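Long-range contact in kallistatin (PDB 6F4V), which inhibits the serine protease tissue kallikrein as a serpin, forming a stable equimolar complex with the enzyme and being cleaved at its reactive site: residues W208-R213 with N257-R262. Numbering follows the deposited sequence.
With Z9L (methyl 2,3,6-tri-O-sulfo-alpha-D-glucopyranoside), chain C; Z9K (3-O-methyl-2-O-sulfo-alpha-L-idopyranuronic acid), chain B.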
loop_
_atom_site.group_PDB
_atom_site.type_symbol
_atom_site.label_atom_id
_atom_site.label_comp_id
_atom_site.label_asym_id
_atom_site.label_seq_id
_atom_site.Cartn_x
_atom_site.Cartn_y
_atom_site.Cartn_z
ATOM N N TRP A 208 -12.220 -18.340 -9.125
ATOM C CA TRP A 208 -11.217 -18.151 -10.159
ATOM C C TRP A 208 -9.898 -18.549 -9.544
ATOM O O TRP A 208 -9.403 -17.844 -8.641
ATOM C CB TRP A 208 -11.176 -16.690 -10.597
ATOM C CG TRP A 208 -12.376 -16.260 -11.307
ATOM C CD1 TRP A 208 -13.469 -15.620 -10.790
ATOM C CD2 TRP A 208 -12.619 -16.416 -12.695
ATOM N NE1 TRP A 208 -14.383 -15.365 -11.789
ATOM C CE2 TRP A 208 -13.881 -15.844 -12.970
ATOM C CE3 TRP A 208 -11.887 -16.981 -13.741
ATOM C CZ2 TRP A 208 -14.439 -15.840 -14.264
ATOM C CZ3 TRP A 208 -12.442 -16.961 -15.030
ATOM C CH2 TRP A 208 -13.685 -16.383 -15.274
ATOM N N TYR A 209 -9.354 -19.696 -9.956
ATOM C CA TYR A 209 -8.057 -20.147 -9.442
ATOM C C TYR A 209 -7.315 -21.027 -10.434
ATOM O O TYR A 209 -7.908 -21.591 -11.350
ATOM C CB TYR A 209 -8.193 -20.872 -8.083
ATOM C CG TYR A 209 -8.934 -22.204 -8.164
ATOM C CD1 TYR A 209 -10.320 -22.241 -8.299
ATOM C CD2 TYR A 209 -8.240 -23.417 -8.112
ATOM C CE1 TYR A 209 -10.998 -23.449 -8.378
ATOM C CE2 TYR A 209 -8.904 -24.633 -8.200
ATOM C CZ TYR A 209 -10.291 -24.635 -8.335
ATOM O OH TYR A 209 -10.964 -25.823 -8.396
ATOM N N LEU A 210 -5.997 -21.095 -10.255
ATOM C CA LEU A 210 -5.156 -21.947 -11.079
ATOM C C LEU A 210 -4.038 -22.527 -10.250
ATOM O O LEU A 210 -3.627 -21.943 -9.219
ATOM C CB LEU A 210 -4.589 -21.176 -12.262
ATOM C CG LEU A 210 -3.731 -19.950 -11.965
ATOM C CD1 LEU A 210 -2.264 -20.257 -11.671
ATOM C CD2 LEU A 210 -3.843 -18.997 -13.149
ATOM N N HIS A 211 -3.565 -23.686 -10.697
ATOM C CA HIS A 211 -2.318 -24.275 -10.211
ATOM C C HIS A 211 -1.304 -24.022 -11.309
ATOM O O HIS A 211 -1.448 -24.528 -12.440
ATOM C CB HIS A 211 -2.507 -25.771 -9.926
ATOM C CG HIS A 211 -3.671 -26.076 -9.032
ATOM N ND1 HIS A 211 -3.729 -25.675 -7.711
ATOM C CD2 HIS A 211 -4.826 -26.756 -9.267
ATOM C CE1 HIS A 211 -4.861 -26.101 -7.171
ATOM N NE2 HIS A 211 -5.546 -26.757 -8.095
ATOM N N ASP A 212 -0.300 -23.196 -11.017
ATOM C CA ASP A 212 0.595 -22.688 -12.048
ATOM C C ASP A 212 1.481 -23.873 -12.515
ATOM O O ASP A 212 2.069 -24.590 -11.678
ATOM C CB ASP A 212 1.424 -21.518 -11.485
ATOM C CG ASP A 212 2.086 -20.674 -12.546
ATOM O OD1 ASP A 212 2.626 -21.225 -13.540
ATOM O OD2 ASP A 212 2.148 -19.429 -12.366
ATOM N N ARG A 213 1.556 -24.082 -13.825
ATOM C CA ARG A 213 2.421 -25.142 -14.379
ATOM C C ARG A 213 3.857 -24.700 -14.648
ATOM O O ARG A 213 4.704 -25.545 -14.922
ATOM C CB ARG A 213 1.783 -25.772 -15.625
ATOM C CG ARG A 213 0.486 -26.511 -15.289
ATOM C CD ARG A 213 -0.290 -26.937 -16.529
ATOM N NE ARG A 213 0.434 -27.945 -17.306
ATOM C CZ ARG A 213 0.167 -28.270 -18.571
ATOM N NH1 ARG A 213 -0.818 -27.667 -19.251
ATOM N NH2 ARG A 213 0.902 -29.197 -19.176
ATOM N N ASN A 257 -4.646 -12.470 -16.492
ATOM C CA ASN A 257 -5.137 -12.847 -17.826
ATOM C C ASN A 257 -5.483 -14.324 -17.943
ATOM O O ASN A 257 -6.508 -14.661 -18.568
ATOM C CB ASN A 257 -4.180 -12.367 -18.929
ATOM C CG ASN A 257 -4.207 -10.856 -19.076
ATOM O OD1 ASN A 257 -5.212 -10.216 -18.731
ATOM N ND2 ASN A 257 -3.119 -10.272 -19.589
ATOM N N LEU A 258 -4.723 -15.194 -17.275
ATOM C CA LEU A 258 -5.099 -16.586 -17.187
ATOM C C LEU A 258 -6.447 -16.717 -16.500
ATOM O O LEU A 258 -7.321 -17.484 -16.977
ATOM C CB LEU A 258 -4.062 -17.407 -16.426
ATOM C CG LEU A 258 -2.743 -17.579 -17.189
ATOM C CD1 LEU A 258 -1.665 -18.083 -16.250
ATOM C CD2 LEU A 258 -2.956 -18.518 -18.392
ATOM N N LEU A 259 -6.665 -15.917 -15.451
ATOM C CA LEU A 259 -7.927 -15.986 -14.732
ATOM C C LEU A 259 -9.060 -15.165 -15.373
ATOM O O LEU A 259 -9.993 -14.780 -14.699
ATOM C CB LEU A 259 -7.733 -15.605 -13.276
ATOM C CG LEU A 259 -6.827 -16.574 -12.540
ATOM C CD1 LEU A 259 -6.529 -16.058 -11.141
ATOM C CD2 LEU A 259 -7.368 -18.005 -12.482
ATOM N N ARG A 260 -8.963 -14.876 -16.651
ATOM C CA ARG A 260 -10.083 -14.316 -17.418
ATOM C C ARG A 260 -10.706 -15.378 -18.327
ATOM O O ARG A 260 -11.603 -15.040 -19.102
ATOM C CB ARG A 260 -9.604 -13.139 -18.255
ATOM C CG ARG A 260 -9.278 -11.919 -17.420
ATOM C CD ARG A 260 -8.653 -10.823 -18.262
ATOM N NE ARG A 260 -9.630 -10.097 -19.086
ATOM C CZ ARG A 260 -9.793 -10.220 -20.417
ATOM N NH1 ARG A 260 -9.074 -11.073 -21.156
ATOM N NH2 ARG A 260 -10.718 -9.490 -21.029
ATOM N N LYS A 261 -10.216 -16.625 -18.261
ATOM C CA LYS A 261 -10.696 -17.725 -19.106
ATOM C C LYS A 261 -11.503 -18.620 -18.224
ATOM O O LYS A 261 -11.020 -19.065 -17.174
ATOM C CB LYS A 261 -9.550 -18.545 -19.689
ATOM C CG LYS A 261 -8.618 -17.794 -20.625
ATOM C CD LYS A 261 -9.022 -17.972 -22.083
ATOM C CE LYS A 261 -7.883 -17.649 -23.047
ATOM N NZ LYS A 261 -7.857 -16.196 -23.369
ATOM N N ARG A 262 -12.727 -18.928 -18.669
ATOM C CA ARG A 262 -13.672 -19.630 -17.839
ATOM C C ARG A 262 -13.265 -21.038 -17.469
ATOM O O ARG A 262 -13.743 -21.544 -16.482
ATOM C CB ARG A 262 -15.093 -19.631 -18.474
ATOM C CG ARG A 262 -16.193 -19.189 -17.515
ATOM C CD ARG A 262 -17.391 -20.141 -17.458
ATOM N NE ARG A 262 -17.587 -20.968 -18.674
ATOM C CZ ARG A 262 -18.484 -20.778 -19.655
ATOM N NH1 ARG A 262 -19.372 -19.775 -19.665
ATOM N NH2 ARG A 262 -18.489 -21.640 -20.664
HETATM O O4 Z9L C . 0.475 -23.666 -22.265
HETATM C C4 Z9L C . 1.005 -24.694 -21.376
HETATM C C5 Z9L C . 1.396 -24.201 -19.976
HETATM O O5 Z9L C . 1.913 -25.332 -19.196
HETATM C C6 Z9L C . 0.260 -23.599 -19.201
HETATM O O6 Z9L C . 0.667 -23.388 -17.870
HETATM S S1 Z9L C . -0.216 -22.240 -17.050
HETATM O O7 Z9L C . 0.136 -20.786 -17.780
HETATM O O11 Z9L C . 0.235 -22.224 -15.468
HETATM O O15 Z9L C . -1.834 -22.589 -17.208
HETATM C C3 Z9L C . 2.257 -25.190 -22.048
HETATM O O3 Z9L C . 1.824 -25.891 -23.254
HETATM S S2 Z9L C . 2.642 -25.496 -24.638
HETATM O O8 Z9L C . 2.021 -26.367 -25.901
HETATM O O9 Z9L C . 4.256 -25.868 -24.441
HETATM O O10 Z9L C . 2.486 -23.876 -24.924
HETATM C C2 Z9L C . 3.192 -26.069 -21.266
HETATM O O2 Z9L C . 2.908 -27.463 -21.519
HETATM S S3 Z9L C . 4.163 -28.570 -21.555
HETATM O O12 Z9L C . 3.535 -29.955 -22.221
HETATM O O13 Z9L C . 4.676 -28.907 -20.023
HETATM O O14 Z9L C . 5.452 -28.029 -22.464
HETATM C C1 Z9L C . 3.202 -25.857 -19.738
HETATM O O1 Z9L C . 4.212 -24.984 -19.407
HETATM C C7 Z9L C . 4.717 -25.033 -18.067
HETATM O O4 Z9K B . -1.230 -21.182 -25.429
HETATM C C4 Z9K B . -2.077 -21.825 -24.482
HETATM C C5 Z9K B . -1.999 -21.121 -23.085
HETATM O O5 Z9K B . -0.872 -21.792 -22.219
HETATM C C6 Z9K B . -1.730 -19.737 -23.157
HETATM O O10 Z9K B . -0.733 -19.302 -23.814
HETATM O O6 Z9K B . -2.468 -18.912 -22.555
HETATM C C3 Z9K B . -1.712 -23.287 -24.474
HETATM O O3 Z9K B . -2.599 -24.015 -25.381
HETATM C C7 Z9K B . -2.411 -23.823 -26.761
HETATM C C2 Z9K B . -1.820 -23.906 -23.128
HETATM O O2 Z9K B . -1.558 -25.352 -23.197
HETATM S S1 Z9K B . -2.439 -26.371 -22.197
HETATM O O7 Z9K B . -1.524 -27.726 -21.881
HETATM O O8 Z9K B . -3.841 -26.823 -22.940
HETATM O O9 Z9K B . -2.800 -25.623 -20.765
HETATM C C1 Z9K B . -0.900 -23.270 -22.134
#
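Trp-208 and Leu-210 of strand 206-211 meet Leu-258 and Leu-259 where helix 249-258, helix H of the serpin fold, ends against the antiparallel sheet B, next to a site for sulfated sugars. The Trp-208 ring packs against two backbone carbonyls: Leu-259 O approaches obliquely near the rim, 3.1 Å from Trp-208 CE3, while Lys-261 O comes up at the ring edge, 3.3 Å from Trp-208 CZ3. CG of Trp-208 stands anti to its carbonyl carbon (chi1 -68°), which brings the CE3-CZ3 side of the indole against the chain leaving the helix. Arg-221 adds a cation-pi contact to this ring. Replacing the indole by an alanine side chain is likely to open a gap beside the 259-262 chain and leave the guanidinium of Arg-221 without its aromatic mate. Further along the strand the contact turns apolar: Leu-210 CD2 reaches Leu-258 CB at 3.6 Å and Leu-259 CD2 at 3.7 Å, its side chain crossing that of Leu-258 at about a right angle.

Past the strand the chain turns to the sugars. The Arg-213 backbone N gives a nearly straight hydrogen bond (169°) to the sulfate oxygen Z9L O11, 2.8 Å away. The Arg-213 guanidinium sets one face over Z9L O5, and its NH1 makes an in-plane hydrogen bond to the sulfate oxygen Z9K O7 at 2.7 Å. Leu-258 CD1 brushes Z9L O7. Arg-254 hydrogen-bonds Z9L through NH2 and makes a salt bridge through NH1 to Asp-212, whose carboxylate probably helps position it. The result is a basic helix-H site for a heparin-like glycan, comparable with that of protein C inhibitor rather than antithrombin's helix-D site.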